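PDB 6I5S: bottromycin amidohydrolase from Streptomyces purpureus, which probably hydrolyses the amide bond of a thiazoline-containing intermediate, acting as the gatekeeper of bottromycin biosynthesis. Local coordinates for residues A[284-292]-A[452-460]. Sequence-based numbering, arbitrary orientation.
Sequences RFTRPSRAV and WARGALDPP
P459 is the bump of this contact: the CG-CD side of its ring fits into the shallow hollow between the methyls of A291 and V292 in the first turn of helix 290-295. CG of P459 meets A291 CB at 3.6 Å, and its CD is pressed against V292 CG2 at 3.4 Å, tighter than usual for two carbons. V292 can offer that methyl because its CG1 stands anti to the backbone N (chi1 178°), which puts CG2 beside the N. W452 of the same segment also packs against the proline, with P459 CD 3.4 Å above the indole plane and over its centre, a CH-pi packing, while NE1 of W452 reaches A456 O at 2.8 Å across the type II turn 453-456. The joint exemplifies how a rigid proline ring can fill the space between a helix's first side chains and an aromatic ring; in this amidohydrolase, whose carboxylated lysine bridges two zinc ions, it brings the loop after helix 431-444 against a short helix, whose N-cap S289 takes the V292 N-H on its OG.

Next to this apolar contact, D458 lies alongside CB and CG of R287. Their guanidinium and carboxylate planes stand 88° apart, and the salt bridge from R287 NE to D458 OD2 is long, 3.9 Å. A water donates to both F285 O and D458 OD2, and K362 forms a salt bridge with D458 OD1 and also donates to F285 O. An alanine here would probably leave K362 without its counter-charge, its bond to F285 O apart, and the bridging water without one of its two acceptors, the loss to R287 being minor.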
# COMPACT_ATOMS: atom_id res chain seq x y z
N ARG A 284 -18.80 2.22 -10.69
CA ARG A 284 -18.10 1.93 -11.93
C ARG A 284 -16.73 1.29 -11.67
O ARG A 284 -16.37 0.28 -12.30
CB ARG A 284 -17.95 3.22 -12.76
CG ARG A 284 -17.08 3.05 -13.97
CD ARG A 284 -17.18 4.21 -14.99
NE ARG A 284 -16.95 3.67 -16.32
CZ ARG A 284 -17.91 3.34 -17.18
NH1 ARG A 284 -19.19 3.57 -16.91
NH2 ARG A 284 -17.57 2.81 -18.34
N PHE A 285 -15.92 1.88 -10.77
CA PHE A 285 -14.58 1.35 -10.50
C PHE A 285 -14.49 0.55 -9.22
O PHE A 285 -13.62 -0.32 -9.13
CB PHE A 285 -13.57 2.50 -10.45
CG PHE A 285 -13.42 3.19 -11.80
CD1 PHE A 285 -12.82 2.53 -12.86
CD2 PHE A 285 -13.94 4.47 -12.00
CE1 PHE A 285 -12.73 3.12 -14.11
CE2 PHE A 285 -13.86 5.08 -13.24
CZ PHE A 285 -13.24 4.42 -14.29
N THR A 286 -15.34 0.82 -8.23
CA THR A 286 -15.26 0.12 -6.94
C THR A 286 -15.96 -1.23 -7.01
O THR A 286 -15.52 -2.20 -6.37
CB THR A 286 -15.89 1.02 -5.85
OG1 THR A 286 -15.16 2.24 -5.78
CG2 THR A 286 -15.87 0.36 -4.44
N ARG A 287 -17.08 -1.27 -7.74
CA ARG A 287 -17.85 -2.47 -8.02
C ARG A 287 -18.22 -3.23 -6.75
O ARG A 287 -17.94 -4.42 -6.61
CB ARG A 287 -17.10 -3.37 -9.00
CG ARG A 287 -16.41 -2.57 -10.13
CD ARG A 287 -16.70 -3.02 -11.48
NE ARG A 287 -16.64 -4.45 -11.64
CZ ARG A 287 -17.66 -5.24 -11.94
NH1 ARG A 287 -18.87 -4.73 -12.16
NH2 ARG A 287 -17.44 -6.56 -12.03
N PRO A 288 -18.87 -2.57 -5.80
CA PRO A 288 -19.38 -3.31 -4.65
C PRO A 288 -20.32 -4.40 -5.13
O PRO A 288 -21.12 -4.21 -6.05
CB PRO A 288 -20.09 -2.24 -3.82
CG PRO A 288 -20.44 -1.20 -4.78
CD PRO A 288 -19.35 -1.17 -5.80
N SER A 289 -20.24 -5.56 -4.49
CA SER A 289 -21.05 -6.69 -4.90
C SER A 289 -21.16 -7.65 -3.73
O SER A 289 -20.38 -7.59 -2.77
CB SER A 289 -20.43 -7.40 -6.11
OG SER A 289 -19.12 -7.91 -5.78
N ARG A 290 -22.12 -8.56 -3.84
CA ARG A 290 -22.23 -9.65 -2.87
C ARG A 290 -20.98 -10.50 -2.86
O ARG A 290 -20.58 -11.01 -1.82
CB ARG A 290 -23.45 -10.52 -3.19
CG ARG A 290 -23.62 -11.76 -2.32
CD ARG A 290 -24.81 -12.64 -2.76
NE ARG A 290 -26.08 -11.89 -2.76
CZ ARG A 290 -26.75 -11.49 -3.84
NH1 ARG A 290 -26.30 -11.76 -5.06
NH2 ARG A 290 -27.88 -10.81 -3.70
N ALA A 291 -20.33 -10.68 -4.02
CA ALA A 291 -19.15 -11.53 -4.04
C ALA A 291 -18.01 -10.90 -3.26
O ALA A 291 -17.34 -11.58 -2.49
CB ALA A 291 -18.74 -11.81 -5.50
N VAL A 292 -17.81 -9.57 -3.40
CA VAL A 292 -16.74 -8.93 -2.66
C VAL A 292 -17.05 -8.91 -1.17
O VAL A 292 -16.16 -9.11 -0.34
CB VAL A 292 -16.45 -7.52 -3.19
CG1 VAL A 292 -15.35 -6.89 -2.34
CG2 VAL A 292 -16.00 -7.58 -4.58
N TRP A 452 -13.68 -15.54 -8.70
CA TRP A 452 -12.72 -14.43 -8.73
C TRP A 452 -11.36 -14.96 -9.21
O TRP A 452 -10.43 -15.26 -8.42
CB TRP A 452 -12.59 -13.75 -7.36
CG TRP A 452 -11.92 -12.40 -7.40
CD1 TRP A 452 -11.12 -11.86 -8.39
CD2 TRP A 452 -12.01 -11.39 -6.39
NE1 TRP A 452 -10.77 -10.57 -8.07
CE2 TRP A 452 -11.26 -10.27 -6.84
CE3 TRP A 452 -12.63 -11.32 -5.15
CZ2 TRP A 452 -11.15 -9.12 -6.10
CZ3 TRP A 452 -12.50 -10.18 -4.41
CH2 TRP A 452 -11.79 -9.08 -4.90
N ALA A 453 -11.21 -15.02 -10.54
CA ALA A 453 -9.95 -15.50 -11.11
C ALA A 453 -8.81 -14.55 -10.79
O ALA A 453 -8.96 -13.32 -10.79
CB ALA A 453 -10.07 -15.64 -12.62
N ARG A 454 -7.64 -15.12 -10.51
CA ARG A 454 -6.48 -14.28 -10.24
C ARG A 454 -6.17 -13.42 -11.45
O ARG A 454 -6.16 -13.90 -12.61
CB ARG A 454 -5.28 -15.18 -9.88
CG ARG A 454 -4.10 -14.39 -9.44
CD ARG A 454 -2.97 -15.26 -8.84
NE ARG A 454 -2.32 -16.05 -9.87
CZ ARG A 454 -1.34 -15.59 -10.65
NH1 ARG A 454 -0.87 -14.36 -10.52
NH2 ARG A 454 -0.79 -16.40 -11.54
N GLY A 455 -5.91 -12.13 -11.19
CA GLY A 455 -5.70 -11.13 -12.22
C GLY A 455 -6.88 -10.21 -12.48
O GLY A 455 -6.69 -9.10 -13.01
N ALA A 456 -8.09 -10.64 -12.15
CA ALA A 456 -9.27 -9.79 -12.17
C ALA A 456 -9.24 -8.90 -10.93
O ALA A 456 -8.93 -9.37 -9.82
CB ALA A 456 -10.53 -10.63 -12.17
N LEU A 457 -9.57 -7.64 -11.09
CA LEU A 457 -9.50 -6.75 -9.94
C LEU A 457 -10.78 -6.76 -9.13
O LEU A 457 -10.81 -6.18 -8.03
CB LEU A 457 -9.17 -5.33 -10.39
CG LEU A 457 -7.84 -5.21 -11.15
CD1 LEU A 457 -7.55 -3.73 -11.46
CD2 LEU A 457 -6.65 -5.86 -10.44
N ASP A 458 -11.83 -7.38 -9.68
CA ASP A 458 -13.13 -7.50 -9.07
C ASP A 458 -13.70 -8.82 -9.56
O ASP A 458 -13.44 -9.21 -10.69
CB ASP A 458 -14.09 -6.39 -9.51
CG ASP A 458 -13.63 -5.03 -9.08
OD1 ASP A 458 -13.78 -4.77 -7.87
OD2 ASP A 458 -13.12 -4.27 -9.94
N PRO A 459 -14.51 -9.49 -8.75
CA PRO A 459 -15.17 -10.73 -9.24
C PRO A 459 -16.17 -10.43 -10.35
O PRO A 459 -17.07 -9.60 -10.17
CB PRO A 459 -15.85 -11.28 -7.97
CG PRO A 459 -15.80 -10.20 -6.94
CD PRO A 459 -14.73 -9.24 -7.32
N PRO A 460 -16.00 -11.04 -11.54
CA PRO A 460 -16.94 -10.80 -12.65
C PRO A 460 -18.31 -11.41 -12.41
O PRO A 460 -18.70 -11.59 -11.26
CB PRO A 460 -16.26 -11.48 -13.84
CG PRO A 460 -14.79 -11.64 -13.44
CD PRO A 460 -14.83 -11.85 -11.97
O HOH W 1 -12.29 -1.64 -11.16